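Xanthomonas outer protein D (Xanthomonas euvesicatoria, PDB 2OIX) is a type III secreted effector whose C-terminal Ulp1-family cysteine protease domain, present here in an inactive form, removes SUMO from its conjugates. Local coordinates at residues P63-P68 with V81-K86; L67-P72 with R105-M110. The protein carries 1 engineered substitution. All coordinates share one frame; numbering follows the deposited sequence.

Interaction 1: P63-P68 with V81-K86; sequences PIVFLP and VDRRNK
Val65 and Val81 face each other as an antiparallel hydrogen-bonded pair. Val65 N meets Val81 O at 2.8 Å, and Val81 N returns the bond to Val65 O. Ile64 and Asp82 follow as a non-hydrogen-bonded pair, and Arg83 N then donates to Pro63 O at 2.8 Å. Beyond this last bond Asp82 OD1 accepts from Arg84 N, an Asx turn just past the strand, and on the other face of the carboxylate from Arg84 NE. Arg84 NH2 takes Asp82 OD2, completing a side-on, two-nitrogen salt bridge, and also reaches Asp157. The grip fixes the guanidinium plane, and Ile64 CD1 lies over one face, 3.7 Å from Arg84 NE; farther back, Arg84 CG rests on Pro63 CG at 3.6 Å. Arg83 takes the opposite face of the sheet. With its CG between the backbone N and carbonyl carbon (chi1 57°), the extended chain runs back beside Pro63 and places Arg83 NH2 3.3 Å from Val65 CG2, while Leu56 O and Pro62 O receive its guanidinium hydrogens. On the Val65 face, Leu67 CD1 packs against Val81 CG2 at 3.6 Å. Backbone bonds from Ile64 and Phe66 to His31 set strand 30-32 beside the first strand of the hairpin 64-71 and 75-82, and helix 136-153 packs on it, Val151 against Ile64 and Ile144 and Leu147 against Phe66.

Interaction 2: L67-P72 with R105-M110; sequences LPINQP and RYLADM
Strand 67-71 and helix 105-110 pass with their axes 8.5 Å apart at closest approach, their chain directions 133° apart, so the helix runs across the strand on a slant. The backbones come nearest where Ile69 CA lies 6.4 Å from Ala108 CA. Ile69 and Leu107 carry most of the contact. The CB of each points to the other segment, and the two side chains slide past one another in opposite directions, so that Ile69 CG2 meets Leu107 CB, near the root of the leucine, at 3.5 Å. Ile69 CG2 lies anti to its own backbone N, while Ile69 CG1, set beside the backbone N (chi1 -55°), comes within 4.4 Å of Ala108 CB. Leu107 reaches farther along the strand: its CD1 lies 3.6 Å from Asn70 O and 3.7 Å from Gln71 CA. The side chains of Leu107 and Gln71 cross at about a right angle, with Leu107 CD1 3.8 Å from Gln71 CB. The extended Gln71 chain carries its amide on to Gln104, about one turn before Leu107, Gln71 NE2 bonding to Gln104 OE1. On the helix itself, Arg105 NE bonds Asp109 OD1 at 2.7 Å, a salt bridge between successive turns, and Arg105 also pairs with Glu124. Contact between the two segments is mainly apolar, with methyl groups also resting on the backbone, while the amide of Gln71 finds its partner beside it; shape, more than directed bonding, sets how helix and strand meet.

Overall arrangement
Strand 64-71 illustrates how one sheet element can serve two kinds of partner. Its first half pairs with the end of strand 75-82 in interaction 1; its second half meets helix 102-114 in interaction 2, and segments 63-68 and 67-72 overlap at Leu67 and Pro68. The centres of the two contacts lie 15 Å apart. Along the chain the strand comes first, then its hairpin partner, then strand 90-94 and the helix, so interaction 1 closes a short hairpin and interaction 2 a longer excursion. Together they join the central mixed sheet of the Ulp1-type catalytic domain to a helix packed on it, combining main-chain bonding with side-chain packing.

Interaction 1: P63-P68 with V81-K86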
ATOM      1  N   PRO A  63       9.757  -8.611  -2.348  1.00 21.20           N
ATOM      2  CA  PRO A  63       9.103  -9.129  -1.147  1.00 21.29           C
ATOM      3  C   PRO A  63       8.429  -8.094  -0.239  1.00 20.41           C
ATOM      4  O   PRO A  63       7.701  -8.482   0.674  1.00 21.98           O
ATOM      5  CB  PRO A  63      10.272  -9.820  -0.424  1.00 21.46           C
ATOM      6  CG  PRO A  63      11.413  -8.785  -0.690  1.00 20.84           C
ATOM      7  CD  PRO A  63      11.221  -8.520  -2.170  1.00 21.11           C
ATOM      8  N   ILE A  64       8.636  -6.802  -0.477  1.00 18.17           N
ATOM      9  CA  ILE A  64       7.973  -5.773   0.354  1.00 19.37           C
ATOM     10  C   ILE A  64       6.969  -5.059  -0.545  1.00 18.31           C
ATOM     11  O   ILE A  64       7.336  -4.311  -1.390  1.00 20.58           O
ATOM     12  CB  ILE A  64       8.936  -4.784   1.005  1.00 19.11           C
ATOM     13  CG1 ILE A  64       9.863  -5.510   1.978  1.00 18.70           C
ATOM     14  CG2 ILE A  64       8.151  -3.727   1.798  1.00 20.04           C
ATOM     15  CD1 ILE A  64      10.934  -4.702   2.602  1.00 18.75           C
ATOM     16  N   VAL A  65       5.692  -5.329  -0.359  1.00 18.72           N
ATOM     17  CA  VAL A  65       4.687  -4.925  -1.338  1.00 19.40           C
ATOM     18  C   VAL A  65       3.710  -3.982  -0.669  1.00 20.02           C
ATOM     19  O   VAL A  65       3.161  -4.328   0.426  1.00 21.43           O
ATOM     20  CB  VAL A  65       3.925  -6.179  -1.842  1.00 19.95           C
ATOM     21  CG1 VAL A  65       2.908  -5.822  -2.897  1.00 17.84           C
ATOM     22  CG2 VAL A  65       4.921  -7.188  -2.449  1.00 24.38           C
ATOM     23  N   PHE A  66       3.523  -2.800  -1.286  1.00 20.71           N
ATOM     24  CA  PHE A  66       2.540  -1.784  -0.904  1.00 18.94           C
ATOM     25  C   PHE A  66       1.276  -1.922  -1.723  1.00 19.64           C
ATOM     26  O   PHE A  66       1.294  -1.689  -2.947  1.00 19.97           O
ATOM     27  CB  PHE A  66       3.162  -0.366  -1.084  1.00 19.63           C
ATOM     28  CG  PHE A  66       4.398  -0.215  -0.291  1.00 19.95           C
ATOM     29  CD1 PHE A  66       4.349   0.381   0.980  1.00 21.32           C
ATOM     30  CD2 PHE A  66       5.622  -0.767  -0.758  1.00 19.67           C
ATOM     31  CE1 PHE A  66       5.522   0.441   1.791  1.00 18.92           C
ATOM     32  CE2 PHE A  66       6.771  -0.679   0.017  1.00 22.31           C
ATOM     33  CZ  PHE A  66       6.721  -0.042   1.288  1.00 18.91           C
ATOM     34  N   LEU A  67       0.177  -2.265  -1.053  1.00 17.43           N
ATOM     35  CA  LEU A  67      -1.083  -2.558  -1.729  1.00 18.21           C
ATOM     36  C   LEU A  67      -2.126  -1.549  -1.333  1.00 17.60           C
ATOM     37  O   LEU A  67      -2.609  -1.568  -0.186  1.00 18.09           O
ATOM     38  CB  LEU A  67      -1.599  -3.935  -1.307  1.00 16.90           C
ATOM     39  CG  LEU A  67      -0.604  -5.093  -1.574  1.00 21.41           C
ATOM     40  CD1 LEU A  67      -0.302  -5.885  -0.328  1.00 24.31           C
ATOM     41  CD2 LEU A  67      -1.123  -6.035  -2.615  1.00 27.17           C
ATOM     42  N   PRO A  68      -2.440  -0.613  -2.245  1.00 19.30           N
ATOM     43  CA  PRO A  68      -3.492   0.360  -1.932  1.00 20.00           C
ATOM     44  C   PRO A  68      -4.828  -0.413  -1.996  1.00 19.79           C
ATOM     45  O   PRO A  68      -5.069  -1.174  -2.941  1.00 21.55           O
ATOM     46  CB  PRO A  68      -3.363   1.405  -3.033  1.00 20.59           C
ATOM     47  CG  PRO A  68      -1.954   1.148  -3.674  1.00 18.93           C
ATOM     48  CD  PRO A  68      -1.846  -0.377  -3.578  1.00 18.87           C
ATOM     49  N   VAL A  81       2.744  -5.742   2.780  1.00 21.27           N
ATOM     50  CA  VAL A  81       3.055  -7.153   3.033  1.00 21.01           C
ATOM     51  C   VAL A  81       4.583  -7.353   2.901  1.00 22.40           C
ATOM     52  O   VAL A  81       5.145  -6.992   1.861  1.00 24.09           O
ATOM     53  CB  VAL A  81       2.325  -8.092   2.046  1.00 23.27           C
ATOM     54  CG1 VAL A  81       2.866  -9.447   2.142  1.00 19.85           C
ATOM     55  CG2 VAL A  81       0.796  -8.119   2.258  1.00 22.96           C
ATOM     56  N   ASP A  82       5.241  -7.905   3.930  1.00 20.98           N
ATOM     57  CA  ASP A  82       6.678  -8.085   3.947  1.00 21.23           C
ATOM     58  C   ASP A  82       6.940  -9.580   4.012  1.00 21.55           C
ATOM     59  O   ASP A  82       6.815 -10.189   5.064  1.00 21.23           O
ATOM     60  CB  ASP A  82       7.307  -7.371   5.158  1.00 22.02           C
ATOM     61  CG  ASP A  82       8.764  -7.823   5.435  1.00 23.01           C
ATOM     62  OD1 ASP A  82       9.448  -8.330   4.504  1.00 22.07           O
ATOM     63  OD2 ASP A  82       9.256  -7.700   6.580  1.00 24.79           O
ATOM     64  N   ARG A  83       7.234 -10.186   2.867  1.00 22.20           N
ATOM     65  CA  ARG A  83       7.482 -11.622   2.864  1.00 22.44           C
ATOM     66  C   ARG A  83       8.935 -12.015   2.651  1.00 22.00           C
ATOM     67  O   ARG A  83       9.227 -13.105   2.119  1.00 19.74           O
ATOM     68  CB  ARG A  83       6.549 -12.339   1.888  1.00 23.92           C
ATOM     69  CG  ARG A  83       6.685 -11.802   0.496  1.00 27.35           C
ATOM     70  CD  ARG A  83       5.447 -11.973  -0.374  1.00 32.63           C
ATOM     71  NE  ARG A  83       5.735 -11.240  -1.602  1.00 31.50           N
ATOM     72  CZ  ARG A  83       4.892 -11.004  -2.585  1.00 32.86           C
ATOM     73  NH1 ARG A  83       3.651 -11.484  -2.544  1.00 34.52           N
ATOM     74  NH2 ARG A  83       5.326 -10.294  -3.624  1.00 32.11           N
ATOM     75  N   ARG A  84       9.853 -11.194   3.157  1.00 20.37           N
ATOM     76  CA  ARG A  84      11.283 -11.477   3.027  1.00 20.75           C
ATOM     77  C   ARG A  84      11.591 -12.813   3.720  1.00 21.84           C
ATOM     78  O   ARG A  84      12.415 -13.607   3.262  1.00 21.58           O
ATOM     79  CB  ARG A  84      12.152 -10.373   3.620  1.00 20.73           C
ATOM     80  CG  ARG A  84      12.247  -9.117   2.769  1.00 20.37           C
ATOM     81  CD  ARG A  84      13.050  -8.102   3.510  1.00 17.87           C
ATOM     82  NE  ARG A  84      12.205  -7.553   4.570  1.00 21.52           N
ATOM     83  CZ  ARG A  84      12.615  -6.648   5.462  1.00 23.18           C
ATOM     84  NH1 ARG A  84      13.878  -6.216   5.449  1.00 22.78           N
ATOM     85  NH2 ARG A  84      11.766  -6.203   6.383  1.00 23.69           N
ATOM     86  N   ASN A  85      10.880 -13.071   4.808  1.00 22.84           N
ATOM     87  CA  ASN A  85      10.966 -14.350   5.493  1.00 24.19           C
ATOM     88  C   ASN A  85       9.684 -15.112   5.190  1.00 25.42           C
ATOM     89  O   ASN A  85       8.625 -14.776   5.712  1.00 26.62           O
ATOM     90  CB  ASN A  85      11.115 -14.138   6.996  1.00 23.60           C
ATOM     91  CG  ASN A  85      11.294 -15.442   7.757  1.00 25.26           C
ATOM     92  OD1 ASN A  85      11.020 -16.547   7.248  1.00 26.99           O
ATOM     93  ND2 ASN A  85      11.766 -15.322   8.995  1.00 25.81           N
ATOM     94  N   LYS A  86       9.793 -16.140   4.359  1.00 26.97           N
ATOM     95  CA  LYS A  86       8.633 -16.925   3.931  1.00 27.41           C
ATOM     96  C   LYS A  86       7.932 -17.757   5.020  1.00 27.30           C
ATOM     97  O   LYS A  86       6.749 -18.058   4.875  1.00 28.12           O
ATOM     98  CB  LYS A  86       8.967 -17.782   2.703  1.00 27.64           C
ATOM     99  CG  LYS A  86       9.653 -19.109   3.046  1.00 29.25           C
ATOM    100  CD  LYS A  86       9.389 -20.178   2.008  1.00 32.53           C
ATOM    101  CE  LYS A  86       9.413 -21.542   2.681  1.00 29.76           C
ATOM    102  NZ  LYS A  86      10.611 -21.682   3.567  1.00 31.02           N
TER

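Interaction 2: L67-P72 with R105-M110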
ATOM      1  N   LEU A  67       0.177  -2.265  -1.053  1.00 17.43           N
ATOM      2  CA  LEU A  67      -1.083  -2.558  -1.729  1.00 18.21           C
ATOM      3  C   LEU A  67      -2.126  -1.549  -1.333  1.00 17.60           C
ATOM      4  O   LEU A  67      -2.609  -1.568  -0.186  1.00 18.09           O
ATOM      5  CB  LEU A  67      -1.599  -3.935  -1.307  1.00 16.90           C
ATOM      6  CG  LEU A  67      -0.604  -5.093  -1.574  1.00 21.41           C
ATOM      7  CD1 LEU A  67      -0.302  -5.885  -0.328  1.00 24.31           C
ATOM      8  CD2 LEU A  67      -1.123  -6.035  -2.615  1.00 27.17           C
ATOM      9  N   PRO A  68      -2.440  -0.613  -2.245  1.00 19.30           N
ATOM     10  CA  PRO A  68      -3.492   0.360  -1.932  1.00 20.00           C
ATOM     11  C   PRO A  68      -4.828  -0.413  -1.996  1.00 19.79           C
ATOM     12  O   PRO A  68      -5.069  -1.174  -2.941  1.00 21.55           O
ATOM     13  CB  PRO A  68      -3.363   1.405  -3.033  1.00 20.59           C
ATOM     14  CG  PRO A  68      -1.954   1.148  -3.674  1.00 18.93           C
ATOM     15  CD  PRO A  68      -1.846  -0.377  -3.578  1.00 18.87           C
ATOM     16  N   ILE A  69      -5.647  -0.236  -0.963  1.00 20.40           N
ATOM     17  CA  ILE A  69      -6.938  -0.906  -0.834  1.00 20.56           C
ATOM     18  C   ILE A  69      -8.046   0.129  -1.139  1.00 20.77           C
ATOM     19  O   ILE A  69      -8.240   1.022  -0.361  1.00 21.34           O
ATOM     20  CB  ILE A  69      -7.098  -1.503   0.577  1.00 19.94           C
ATOM     21  CG1 ILE A  69      -5.925  -2.444   0.949  1.00 20.95           C
ATOM     22  CG2 ILE A  69      -8.432  -2.262   0.706  1.00 20.81           C
ATOM     23  CD1 ILE A  69      -5.673  -3.575   0.026  1.00 23.64           C
ATOM     24  N   ASN A  70      -8.740  -0.019  -2.264  1.00 20.33           N
ATOM     25  CA  ASN A  70      -9.789   0.884  -2.702  1.00 22.31           C
ATOM     26  C   ASN A  70     -11.156   0.408  -2.265  1.00 22.30           C
ATOM     27  O   ASN A  70     -11.578  -0.664  -2.646  1.00 22.14           O
ATOM     28  CB  ASN A  70      -9.765   1.004  -4.244  1.00 22.01           C
ATOM     29  CG  ASN A  70     -10.592   2.142  -4.755  1.00 24.10           C
ATOM     30  OD1 ASN A  70     -11.058   3.001  -3.994  1.00 25.84           O
ATOM     31  ND2 ASN A  70     -10.740   2.198  -6.064  1.00 23.42           N
ATOM     32  N   GLN A  71     -11.847   1.209  -1.475  1.00 23.82           N
ATOM     33  CA  GLN A  71     -13.273   1.029  -1.343  1.00 25.34           C
ATOM     34  C   GLN A  71     -13.884   2.008  -2.359  1.00 26.91           C
ATOM     35  O   GLN A  71     -13.834   3.214  -2.149  1.00 27.02           O
ATOM     36  CB  GLN A  71     -13.765   1.288   0.090  1.00 25.72           C
ATOM     37  CG  GLN A  71     -15.190   0.780   0.335  1.00 25.22           C
ATOM     38  CD  GLN A  71     -15.750   1.059   1.751  1.00 24.81           C
ATOM     39  OE1 GLN A  71     -16.962   1.103   1.930  1.00 25.70           O
ATOM     40  NE2 GLN A  71     -14.887   1.225   2.732  1.00 23.68           N
ATOM     41  N   PRO A  72     -14.402   1.477  -3.482  1.00 28.36           N
ATOM     42  CA  PRO A  72     -14.712   2.257  -4.688  1.00 30.05           C
ATOM     43  C   PRO A  72     -15.593   3.465  -4.393  1.00 31.23           C
ATOM     44  O   PRO A  72     -16.651   3.319  -3.769  1.00 31.76           O
ATOM     45  CB  PRO A  72     -15.446   1.252  -5.572  1.00 30.20           C
ATOM     46  CG  PRO A  72     -14.919  -0.082  -5.142  1.00 30.07           C
ATOM     47  CD  PRO A  72     -14.721   0.045  -3.656  1.00 28.68           C
ATOM     48  N   ARG A 105     -11.407  -3.030   6.424  1.00 25.82           N
ATOM     49  CA  ARG A 105     -10.535  -4.093   6.878  1.00 26.92           C
ATOM     50  C   ARG A 105     -10.896  -5.418   6.192  1.00 26.24           C
ATOM     51  O   ARG A 105     -10.014  -6.205   5.905  1.00 26.36           O
ATOM     52  CB  ARG A 105     -10.565  -4.223   8.400  1.00 28.44           C
ATOM     53  CG  ARG A 105      -9.759  -5.368   8.947  1.00 28.81           C
ATOM     54  CD  ARG A 105      -8.253  -5.295   8.682  1.00 30.63           C
ATOM     55  NE  ARG A 105      -7.661  -6.583   9.044  1.00 33.59           N
ATOM     56  CZ  ARG A 105      -6.904  -6.816  10.117  1.00 34.47           C
ATOM     57  NH1 ARG A 105      -6.566  -5.844  10.961  1.00 30.54           N
ATOM     58  NH2 ARG A 105      -6.467  -8.037  10.329  1.00 34.62           N
ATOM     59  N   TYR A 106     -12.181  -5.627   5.900  1.00 24.93           N
ATOM     60  CA  TYR A 106     -12.612  -6.764   5.089  1.00 25.47           C
ATOM     61  C   TYR A 106     -11.896  -6.830   3.729  1.00 25.27           C
ATOM     62  O   TYR A 106     -11.389  -7.876   3.339  1.00 24.75           O
ATOM     63  CB  TYR A 106     -14.125  -6.715   4.901  1.00 25.99           C
ATOM     64  CG  TYR A 106     -14.647  -7.784   3.976  1.00 27.05           C
ATOM     65  CD1 TYR A 106     -14.590  -9.129   4.342  1.00 27.61           C
ATOM     66  CD2 TYR A 106     -15.211  -7.449   2.747  1.00 28.13           C
ATOM     67  CE1 TYR A 106     -15.080 -10.133   3.510  1.00 28.01           C
ATOM     68  CE2 TYR A 106     -15.708  -8.450   1.897  1.00 31.48           C
ATOM     69  CZ  TYR A 106     -15.623  -9.784   2.292  1.00 30.10           C
ATOM     70  OH  TYR A 106     -16.120 -10.768   1.470  1.00 31.89           O
ATOM     71  N   LEU A 107     -11.879  -5.711   3.010  1.00 24.86           N
ATOM     72  CA  LEU A 107     -11.183  -5.614   1.727  1.00 25.33           C
ATOM     73  C   LEU A 107      -9.690  -5.949   1.922  1.00 26.14           C
ATOM     74  O   LEU A 107      -9.170  -6.747   1.166  1.00 25.20           O
ATOM     75  CB  LEU A 107     -11.356  -4.210   1.104  1.00 25.02           C
ATOM     76  CG  LEU A 107     -12.779  -3.811   0.667  1.00 26.38           C
ATOM     77  CD1 LEU A 107     -12.843  -2.352   0.215  1.00 26.98           C
ATOM     78  CD2 LEU A 107     -13.221  -4.737  -0.461  1.00 28.83           C
ATOM     79  N   ALA A 108      -9.025  -5.357   2.929  1.00 25.67           N
ATOM     80  CA  ALA A 108      -7.607  -5.725   3.248  1.00 25.79           C
ATOM     81  C   ALA A 108      -7.416  -7.238   3.567  1.00 26.35           C
ATOM     82  O   ALA A 108      -6.406  -7.862   3.191  1.00 23.78           O
ATOM     83  CB  ALA A 108      -7.079  -4.867   4.403  1.00 26.88           C
ATOM     84  N   ASP A 109      -8.402  -7.813   4.258  1.00 26.31           N
ATOM     85  CA  ASP A 109      -8.338  -9.190   4.675  1.00 26.28           C
ATOM     86  C   ASP A 109      -8.525 -10.117   3.493  1.00 26.47           C
ATOM     87  O   ASP A 109      -7.881 -11.158   3.404  1.00 26.27           O
ATOM     88  CB  ASP A 109      -9.398  -9.484   5.739  1.00 26.27           C
ATOM     89  CG  ASP A 109      -8.989  -8.979   7.107  1.00 27.98           C
ATOM     90  OD1 ASP A 109      -7.801  -8.615   7.276  1.00 28.41           O
ATOM     91  OD2 ASP A 109      -9.850  -8.951   8.011  1.00 29.77           O
ATOM     92  N   MET A 110      -9.397  -9.720   2.577  1.00 26.79           N
ATOM     93  CA  MET A 110      -9.611 -10.521   1.354  1.00 27.12           C
ATOM     94  C   MET A 110      -8.352 -10.476   0.502  1.00 26.68           C
ATOM     95  O   MET A 110      -7.932 -11.502  -0.008  1.00 27.49           O
ATOM     96  CB  MET A 110     -10.767  -9.964   0.527  1.00 27.12           C
ATOM     97  CG  MET A 110     -12.171 -10.234   1.121  1.00 28.92           C
ATOM     98  SD  MET A 110     -12.434 -11.957   1.623  1.00 34.78           S
ATOM     99  CE  MET A 110     -12.347 -12.858   0.063  1.00 36.58           C
TER